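Local coordinates for protein beta-glucosidase (PDB 5M6G) that probably hydrolyses terminal, non-reducing beta-D-glucosyl residues and releases beta-D-glucose, as a member of glycosyl hydrolase family 3, at residues 178-183 / 226-231; 206-211 / 267-272; 423-428 / 490-495. One frame throughout, in Å; residues are numbered along the deposited sequence. Where two conformers were deposited one is given.

Two of the three contacts belong to one neighbourhood of the N-terminal, TIM-barrel-like domain, the third to the C-terminal domain. Contact 1 reaches the sorbitol pocket itself through Phe178 and Lys231. Contact 2 lies one layer further out, its centre about 8 Å from that of contact 1, and the two touch: Val271 CG2 packs 3.6 Å from Ala228 O, and Pro180 CD lies 3.7 Å from Val211 CG2. The side chain of Val271 stays about 13 Å from the bound sorbitol. Contact 3 stands apart, with centres about 42 Å from contact 1 and 43 Å from contact 2, and serves another sheet altogether.

Contact 1: 178-183 / 226-231; sequences FAPCVC and VMATAK. With SOR (sorbitol), chain L.
The wall of the sorbitol pocket illustrates how a barrel-like domain sets a ligand-binding lysine: the loop 178-183, just after strand 176-177, runs beside strand 229-233, and Lys231 and Phe178 both line the ligand pocket. Lys231 NZ donates to Phe178 O at 2.7 Å and to sorbitol O1 at 2.6 Å, so a backbone carbonyl holds the same NZ that grips the sugar alcohol. Its CG lies between the backbone N and the carbonyl carbon (chi1 72°), and the chain beyond is fully extended, which carries NZ past Cys181 to the pocket; Asp129 forms a long, weak ion pair with it. Phe178 CB stands 3.7 Å from sorbitol O2. Thr229 lies alongside Phe178, its OG1 near the plane of the ring at the edge by CD1, while its hydroxyl is engaged with Ser177 O and Trp176 NE1.

Backbone bonds hold the loop and the strand together. Thr229 N donates to Ala179 O at 2.7 Å, almost straight at hydrogen although the donor stands above the carbonyl plane. Lys231 N reaches Pro180 O at 3.3 Å, and Val182 N meets Lys231 O at 2.7 Å, nearly along the C=O axis; a weak bond from Cys183 N ends on the same oxygen. The peptide before Pro180 is cis, and a disulfide links Cys181 to Cys183, the sequence neighbours of Val182, whose N-H meets Lys231 O.

All the touching residues are buried. Val182 and Ala230 turn against Phe263 of helix 261-268, Pro180 meets Ala210 and Val211 of helix 209-215, and Thr229 and Lys231 touch Met275 of the adjacent parallel strand 273-276.

Contact 2: 206-211 / 267-272; sequences AMTSAV and IARGVG
Arg269 reaches across to Thr208 and Ser209, while Val211 packs on Val271, so a polar and an apolar half can be told apart where helix 261-268 ends beside the start of helix 209-215. On the polar side the arginine runs extended from CG to NE. This brings Arg269 NE within 3.2 Å of Thr208 OG1, a weak bond bent to 128° at hydrogen, with the hydroxyl at the edge of the guanidinium and near its plane. The stronger partners lie outside: Thr208 OG1 also bonds Ser205 O, which positions the hydroxyl, and Arg269 NH1 bonds Thr212 OG1, which with the weak NE bond limits how the guanidinium can turn.

The flat group is also packed by its face. Ser209 CA sits 3.5 Å above the guanidinium plane, over its centre, and Ser209 CB is 3.9 Å from Arg269 NH2. The hydroxyl of Ser209 belongs to Pro155 O instead.

Apolar contact is made by two branched side chains that meet at an angle. Val211 CG1, placed anti to the backbone N (chi1 173°), comes within 3.8 Å of Val271 CB, and Val211 CG2 stands 4.0 Å from Val271 CG2.

Backbone geometry shapes the second segment. Gly270 leaves the helix with positive phi in a Schellman motif, a conformation where a beta carbon would collide with the carbonyl oxygen of Arg269, which favours glycine.

In the fold, Gln215 of helix 209-215 ties down Gly270 O and Gly272 N as the chain heads for strand 273-276, Ser209 rests on Val158 of helix 155-170, and Val271 lies against Ala266.

Contact 3: 423-428 / 490-495; sequences PLAKDG and SYRAAI
Leu424 packs against Ala493 and Ile495 in the buried half of this contact, while Arg492 meets Ala425 and Asp427 towards the solvent: a loop covers the start of strand 493-499, with apolar side chains inward and charged groups outward. The packing is close. Leu424 CD1 and Ile495 CD1 meet tip to tip at 3.5 Å, and Leu424 CD2 lies 3.7 Å from Ala493 CB, so the two methyl branches share the work along one side of the strand.

The outer half is looser and built on one guanidinium. Arg492 NH1 gives Ala425 O a weak bond of 2.9 Å, bent to 122° at hydrogen. Asp427 OD1 stands 3.1 Å from Arg492 NE in a salt bridge of charges alone, since the oxygen lies over one face, offset towards the rim, and no N-H points at it; carboxylate and guanidinium planes are 76° apart. Directed bonds come from nearby: Arg492 NE donates to Gly429 O, Arg492 NH2 pairs with Ser476 OG, and Asp427 OD1 accepts from Gly429 N. A bend at chi3 (146°) helps turn the guanidinium across the loop. With alanine in place of Arg492, the Asp427 carboxylate would probably lose its countercharge, and Ala425 O and Gly429 O the donors NH1 and NE, leaving the Asp427 end of the loop less firmly tied.

Within the C-terminal domain, the loop connects strand 414-418 to strand 431-434, and strand 493-499 runs parallel to the latter in the mixed sheet. Arg492 and Ala493 touch Leu431 there, and Leu424 is bonded through its backbone to Leu573, in helix 567-573.

Contact 1: 178-183 / 226-231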
loop_
_atom_site.group_PDB
_atom_site.type_symbol
_atom_site.label_atom_id
_atom_site.label_comp_id
_atom_site.label_asym_id
_atom_site.label_seq_id
_atom_site.Cartn_x
_atom_site.Cartn_y
_atom_site.Cartn_z
ATOM N N PHE A 178 -3.464 -5.016 4.684
ATOM C CA PHE A 178 -4.192 -4.727 3.449
ATOM C C PHE A 178 -3.170 -4.351 2.374
ATOM O O PHE A 178 -3.059 -3.206 1.938
ATOM C CB PHE A 178 -5.221 -3.630 3.688
ATOM C CG PHE A 178 -6.163 -3.919 4.854
ATOM C CD1 PHE A 178 -6.763 -5.161 4.993
ATOM C CD2 PHE A 178 -6.434 -2.943 5.807
ATOM C CE1 PHE A 178 -7.628 -5.424 6.064
ATOM C CE2 PHE A 178 -7.290 -3.192 6.872
ATOM C CZ PHE A 178 -7.887 -4.438 7.007
ATOM N N ALA A 179 -2.399 -5.356 1.970
ATOM C CA ALA A 179 -1.281 -5.198 1.044
ATOM C C ALA A 179 -0.964 -6.564 0.442
ATOM O O ALA A 179 -1.091 -7.585 1.128
ATOM C CB ALA A 179 -0.041 -4.620 1.771
ATOM N N PRO A 180 -0.505 -6.597 -0.818
ATOM C CA PRO A 180 -0.184 -5.458 -1.696
ATOM C C PRO A 180 -1.320 -4.957 -2.592
ATOM O O PRO A 180 -2.195 -5.739 -2.988
ATOM C CB PRO A 180 0.930 -6.022 -2.575
ATOM C CG PRO A 180 0.527 -7.463 -2.761
ATOM C CD PRO A 180 0.013 -7.865 -1.366
ATOM N N CYS A 181 -1.299 -3.666 -2.917
ATOM C CA CYS A 181 -2.057 -3.188 -4.071
ATOM C C CYS A 181 -1.468 -3.817 -5.328
ATOM O O CYS A 181 -0.313 -3.544 -5.676
ATOM C CB CYS A 181 -2.017 -1.653 -4.189
ATOM S SG CYS A 181 -3.361 -0.850 -5.216
ATOM N N VAL A 182 -2.237 -4.687 -5.988
ATOM C CA VAL A 182 -1.871 -5.242 -7.282
ATOM C C VAL A 182 -2.548 -4.471 -8.411
ATOM O O VAL A 182 -2.559 -4.917 -9.564
ATOM C CB VAL A 182 -2.177 -6.748 -7.343
ATOM C CG1 VAL A 182 -1.470 -7.474 -6.181
ATOM C CG2 VAL A 182 -3.689 -7.012 -7.311
ATOM N N CYS A 183 -3.125 -3.316 -8.080
ATOM C CA CYS A 183 -3.625 -2.343 -9.037
ATOM C C CYS A 183 -2.615 -2.081 -10.145
ATOM O O CYS A 183 -1.424 -1.898 -9.884
ATOM C CB CYS A 183 -3.946 -1.040 -8.290
ATOM S SG CYS A 183 -2.628 -0.397 -7.102
ATOM N N VAL A 226 2.035 -13.191 8.230
ATOM C CA VAL A 226 0.991 -12.179 8.278
ATOM C C VAL A 226 0.160 -12.330 7.009
ATOM O O VAL A 226 0.717 -12.462 5.913
ATOM C CB VAL A 226 1.591 -10.763 8.388
ATOM C CG1 VAL A 226 0.578 -9.702 7.976
ATOM C CG2 VAL A 226 2.126 -10.516 9.806
ATOM N N MET A 227 -1.161 -12.342 7.155
ATOM C CA MET A 227 -2.000 -12.536 5.981
ATOM C C MET A 227 -1.908 -11.323 5.068
ATOM O O MET A 227 -1.932 -10.176 5.523
ATOM C CB MET A 227 -3.455 -12.798 6.374
ATOM C CG MET A 227 -4.345 -13.081 5.168
ATOM S SD MET A 227 -5.929 -13.841 5.605
ATOM C CE MET A 227 -6.745 -12.489 6.429
ATOM N N ALA A 228 -1.768 -11.585 3.775
ATOM C CA ALA A 228 -1.700 -10.539 2.764
ATOM C C ALA A 228 -3.059 -10.380 2.090
ATOM O O ALA A 228 -3.930 -11.261 2.172
ATOM C CB ALA A 228 -0.620 -10.852 1.722
ATOM N N THR A 229 -3.232 -9.233 1.421
ATOM C CA THR A 229 -4.494 -8.871 0.777
ATOM C C THR A 229 -4.201 -8.372 -0.634
ATOM O O THR A 229 -3.608 -7.304 -0.801
ATOM C CB THR A 229 -5.228 -7.784 1.565
ATOM O OG1 THR A 229 -5.259 -8.122 2.963
ATOM C CG2 THR A 229 -6.646 -7.629 1.050
ATOM N N ALA A 230 -4.630 -9.114 -1.648
ATOM C CA ALA A 230 -4.577 -8.580 -3.005
ATOM C C ALA A 230 -5.706 -7.566 -3.166
ATOM O O ALA A 230 -6.877 -7.900 -2.956
ATOM C CB ALA A 230 -4.679 -9.698 -4.040
ATOM N N LYS A 231 -5.359 -6.326 -3.516
ATOM C CA LYS A 231 -6.356 -5.261 -3.666
ATOM C C LYS A 231 -6.012 -4.344 -4.853
ATOM O O LYS A 231 -4.862 -4.308 -5.288
ATOM C CB LYS A 231 -6.459 -4.435 -2.374
ATOM C CG LYS A 231 -5.261 -3.529 -2.090
ATOM C CD LYS A 231 -5.345 -2.908 -0.679
ATOM C CE LYS A 231 -4.304 -1.771 -0.512
ATOM N NZ LYS A 231 -4.429 -1.111 0.830
HETATM C C1 SOR L . -7.633 0.538 0.860
HETATM C C2 SOR L . -7.343 0.617 2.349
HETATM C C3 SOR L . -8.473 1.383 3.031
HETATM C C4 SOR L . -8.077 1.804 4.444
HETATM C C5 SOR L . -8.880 3.002 4.959
HETATM C C6 SOR L . -8.173 3.552 6.193
HETATM O O1 SOR L . -6.443 0.349 0.133
HETATM O O2 SOR L . -7.242 -0.690 2.886
HETATM O O3 SOR L . -9.602 0.551 3.082
HETATM O O4 SOR L . -8.235 0.713 5.328
HETATM O O5 SOR L . -9.017 4.018 3.973
HETATM O O6 SOR L . -8.617 4.863 6.475
#

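Contact 2: 206-211 / 267-272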
loop_
_atom_site.group_PDB
_atom_site.type_symbol
_atom_site.label_atom_id
_atom_site.label_comp_id
_atom_site.label_asym_id
_atom_site.label_seq_id
_atom_site.Cartn_x
_atom_site.Cartn_y
_atom_site.Cartn_z
ATOM N N ALA A 206 4.565 -9.743 -11.321
ATOM C CA ALA A 206 5.860 -10.141 -10.792
ATOM C C ALA A 206 6.017 -9.724 -9.339
ATOM O O ALA A 206 6.624 -10.453 -8.542
ATOM C CB ALA A 206 6.980 -9.537 -11.644
ATOM N N MET A 207 5.460 -8.582 -8.962
ATOM C CA MET A 207 5.665 -8.080 -7.614
ATOM C C MET A 207 4.655 -8.636 -6.608
ATOM O O MET A 207 4.678 -8.232 -5.441
ATOM C CB MET A 207 5.653 -6.553 -7.603
ATOM C CG MET A 207 6.727 -5.936 -8.498
ATOM S SD MET A 207 8.376 -6.548 -8.096
ATOM C CE MET A 207 9.376 -5.299 -8.932
ATOM N N THR A 208 3.789 -9.560 -7.024
ATOM C CA THR A 208 2.999 -10.270 -6.030
ATOM C C THR A 208 3.873 -11.167 -5.168
ATOM O O THR A 208 3.370 -11.772 -4.217
ATOM C CB THR A 208 1.883 -11.100 -6.698
ATOM O OG1 THR A 208 2.468 -12.124 -7.513
ATOM C CG2 THR A 208 0.991 -10.215 -7.551
ATOM N N SER A 209 5.173 -11.255 -5.473
ATOM C CA SER A 209 6.124 -11.823 -4.528
ATOM C C SER A 209 6.022 -11.169 -3.150
ATOM O O SER A 209 6.438 -11.772 -2.156
ATOM C CB SER A 209 7.542 -11.684 -5.089
ATOM O OG SER A 209 7.939 -10.328 -5.089
ATOM N N ALA A 210 5.470 -9.953 -3.065
ATOM C CA ALA A 210 5.172 -9.361 -1.762
ATOM C C ALA A 210 4.290 -10.277 -0.924
ATOM O O ALA A 210 4.426 -10.331 0.308
ATOM C CB ALA A 210 4.491 -8.006 -1.940
ATOM N N VAL A 211 3.368 -10.997 -1.575
ATOM C CA VAL A 211 2.481 -11.918 -0.860
ATOM C C VAL A 211 3.293 -13.021 -0.197
ATOM O O VAL A 211 3.066 -13.383 0.970
ATOM C CB VAL A 211 1.439 -12.512 -1.825
ATOM C CG1 VAL A 211 0.608 -13.606 -1.118
ATOM C CG2 VAL A 211 0.531 -11.423 -2.375
ATOM N N ILE A 267 -3.203 -15.222 -6.181
ATOM C CA ILE A 267 -3.912 -16.427 -5.755
ATOM C C ILE A 267 -3.009 -17.652 -5.869
ATOM O O ILE A 267 -2.972 -18.497 -4.970
ATOM C CB ILE A 267 -5.204 -16.577 -6.577
ATOM C CG1 ILE A 267 -6.187 -15.463 -6.197
ATOM C CG2 ILE A 267 -5.825 -17.962 -6.390
ATOM C CD1 ILE A 267 -7.349 -15.311 -7.174
ATOM N N ALA A 268 -2.252 -17.761 -6.966
ATOM C CA ALA A 268 -1.311 -18.870 -7.110
ATOM C C ALA A 268 -0.287 -18.897 -5.983
ATOM O O ALA A 268 0.143 -19.978 -5.558
ATOM C CB ALA A 268 -0.601 -18.785 -8.463
ATOM N N ARG A 269 0.117 -17.727 -5.481
ATOM C CA ARG A 269 1.034 -17.662 -4.350
ATOM C C ARG A 269 0.353 -17.921 -3.019
ATOM O O ARG A 269 1.040 -17.959 -1.989
ATOM C CB ARG A 269 1.732 -16.301 -4.308
ATOM C CG ARG A 269 2.752 -16.122 -5.398
ATOM C CD ARG A 269 3.336 -14.718 -5.363
ATOM N NE ARG A 269 4.296 -14.510 -6.439
ATOM C CZ ARG A 269 5.577 -14.857 -6.361
ATOM N NH1 ARG A 269 6.042 -15.430 -5.257
ATOM N NH2 ARG A 269 6.386 -14.632 -7.382
ATOM N N GLY A 270 -0.964 -18.102 -3.008
ATOM C CA GLY A 270 -1.667 -18.425 -1.783
ATOM C C GLY A 270 -2.182 -17.242 -1.001
ATOM O O GLY A 270 -2.399 -17.377 0.205
ATOM N N VAL A 271 -2.396 -16.091 -1.647
ATOM C CA VAL A 271 -2.850 -14.898 -0.935
ATOM C C VAL A 271 -4.085 -15.241 -0.110
ATOM O O VAL A 271 -5.007 -15.908 -0.591
ATOM C CB VAL A 271 -3.105 -13.745 -1.928
ATOM C CG1 VAL A 271 -4.361 -13.999 -2.796
ATOM C CG2 VAL A 271 -3.199 -12.425 -1.191
ATOM N N GLY A 272 -4.088 -14.821 1.156
ATOM C CA GLY A 272 -5.158 -15.238 2.051
ATOM C C GLY A 272 -6.437 -14.450 1.891
ATOM O O GLY A 272 -7.530 -14.966 2.178
#

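Contact 3: 423-428 / 490-495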
loop_
_atom_site.group_PDB
_atom_site.type_symbol
_atom_site.label_atom_id
_atom_site.label_comp_id
_atom_site.label_asym_id
_atom_site.label_seq_id
_atom_site.Cartn_x
_atom_site.Cartn_y
_atom_site.Cartn_z
ATOM N N PRO A 423 27.941 10.753 -11.779
ATOM C CA PRO A 423 27.845 10.912 -10.322
ATOM C C PRO A 423 28.642 12.103 -9.799
ATOM O O PRO A 423 29.656 12.478 -10.381
ATOM C CB PRO A 423 28.426 9.602 -9.781
ATOM C CG PRO A 423 29.335 9.123 -10.845
ATOM C CD PRO A 423 28.753 9.583 -12.158
ATOM N N LEU A 424 28.165 12.693 -8.711
ATOM C CA LEU A 424 28.903 13.756 -8.049
ATOM C C LEU A 424 30.110 13.181 -7.324
ATOM O O LEU A 424 30.039 12.108 -6.717
ATOM C CB LEU A 424 28.006 14.488 -7.052
ATOM C CG LEU A 424 26.755 15.167 -7.607
ATOM C CD1 LEU A 424 25.881 15.640 -6.452
ATOM C CD2 LEU A 424 27.109 16.310 -8.547
ATOM N N ALA A 425 31.222 13.905 -7.379
ATOM C CA ALA A 425 32.420 13.469 -6.684
ATOM C C ALA A 425 32.267 13.668 -5.184
ATOM O O ALA A 425 31.500 14.514 -4.718
ATOM C CB ALA A 425 33.644 14.241 -7.184
ATOM N N LYS A 426 32.994 12.858 -4.426
ATOM C CA LYS A 426 33.292 13.165 -3.029
ATOM C C LYS A 426 34.685 13.789 -2.937
ATOM O O LYS A 426 35.611 13.231 -2.344
ATOM C CB LYS A 426 33.187 11.905 -2.172
ATOM C CG LYS A 426 31.941 11.062 -2.410
ATOM C CD LYS A 426 32.098 9.696 -1.757
ATOM C CE LYS A 426 31.017 8.727 -2.203
ATOM N NZ LYS A 426 31.236 7.366 -1.623
ATOM N N ASP A 427 34.840 14.958 -3.567
ATOM C CA ASP A 427 36.150 15.589 -3.686
ATOM C C ASP A 427 36.376 16.737 -2.712
ATOM O O ASP A 427 37.531 17.117 -2.492
ATOM C CB ASP A 427 36.378 16.104 -5.117
ATOM C CG ASP A 427 35.313 17.105 -5.567
ATOM O OD1 ASP A 427 34.565 17.624 -4.706
ATOM O OD2 ASP A 427 35.228 17.375 -6.791
ATOM N N GLY A 428 35.320 17.311 -2.145
ATOM C CA GLY A 428 35.452 18.389 -1.182
ATOM C C GLY A 428 34.901 19.736 -1.618
ATOM O O GLY A 428 34.775 20.626 -0.762
ATOM N N SER A 490 30.091 29.836 -7.138
ATOM C CA SER A 490 31.193 29.192 -6.436
ATOM C C SER A 490 30.919 27.729 -6.099
ATOM O O SER A 490 31.836 27.034 -5.650
ATOM C CB SER A 490 31.522 29.955 -5.148
ATOM O OG SER A 490 30.566 29.687 -4.134
ATOM N N TYR A 491 29.690 27.249 -6.291
ATOM C CA TYR A 491 29.335 25.872 -5.971
ATOM C C TYR A 491 29.658 24.950 -7.140
ATOM O O TYR A 491 29.566 25.344 -8.306
ATOM C CB TYR A 491 27.846 25.781 -5.611
ATOM C CG TYR A 491 27.550 26.385 -4.255
ATOM C CD1 TYR A 491 27.339 27.756 -4.105
ATOM C CD2 TYR A 491 27.506 25.584 -3.121
ATOM C CE1 TYR A 491 27.082 28.302 -2.857
ATOM C CE2 TYR A 491 27.254 26.116 -1.883
ATOM C CZ TYR A 491 27.044 27.468 -1.748
ATOM O OH TYR A 491 26.801 27.967 -0.490
ATOM N N ARG A 492 30.040 23.712 -6.829
ATOM C CA ARG A 492 30.397 22.803 -7.907
ATOM C C ARG A 492 29.184 22.130 -8.526
ATOM O O ARG A 492 29.248 21.719 -9.690
ATOM C CB ARG A 492 31.400 21.757 -7.428
ATOM C CG ARG A 492 30.840 20.696 -6.535
ATOM C CD ARG A 492 31.874 19.613 -6.315
ATOM N NE ARG A 492 31.786 19.032 -4.983
ATOM C CZ ARG A 492 31.238 17.855 -4.719
ATOM N NH1 ARG A 492 30.733 17.138 -5.709
ATOM N NH2 ARG A 492 31.210 17.392 -3.470
ATOM N N ALA A 493 28.079 22.031 -7.790
ATOM C CA ALA A 493 26.836 21.494 -8.334
ATOM C C ALA A 493 25.705 21.906 -7.412
ATOM O O ALA A 493 25.921 22.185 -6.231
ATOM C CB ALA A 493 26.876 19.971 -8.479
ATOM N N ALA A 494 24.495 21.946 -7.965
ATOM C CA ALA A 494 23.304 22.251 -7.185
ATOM C C ALA A 494 22.282 21.145 -7.399
ATOM O O ALA A 494 22.040 20.736 -8.539
ATOM C CB ALA A 494 22.707 23.612 -7.570
ATOM N N ILE A 495 21.679 20.681 -6.304
ATOM C CA ILE A 495 20.716 19.582 -6.319
ATOM C C ILE A 495 19.372 20.134 -5.870
ATOM O O ILE A 495 19.253 20.666 -4.761
ATOM C CB ILE A 495 21.158 18.423 -5.408
ATOM C CG1 ILE A 495 22.553 17.945 -5.805
ATOM C CG2 ILE A 495 20.141 17.264 -5.462
ATOM C CD1 ILE A 495 23.249 17.172 -4.707
#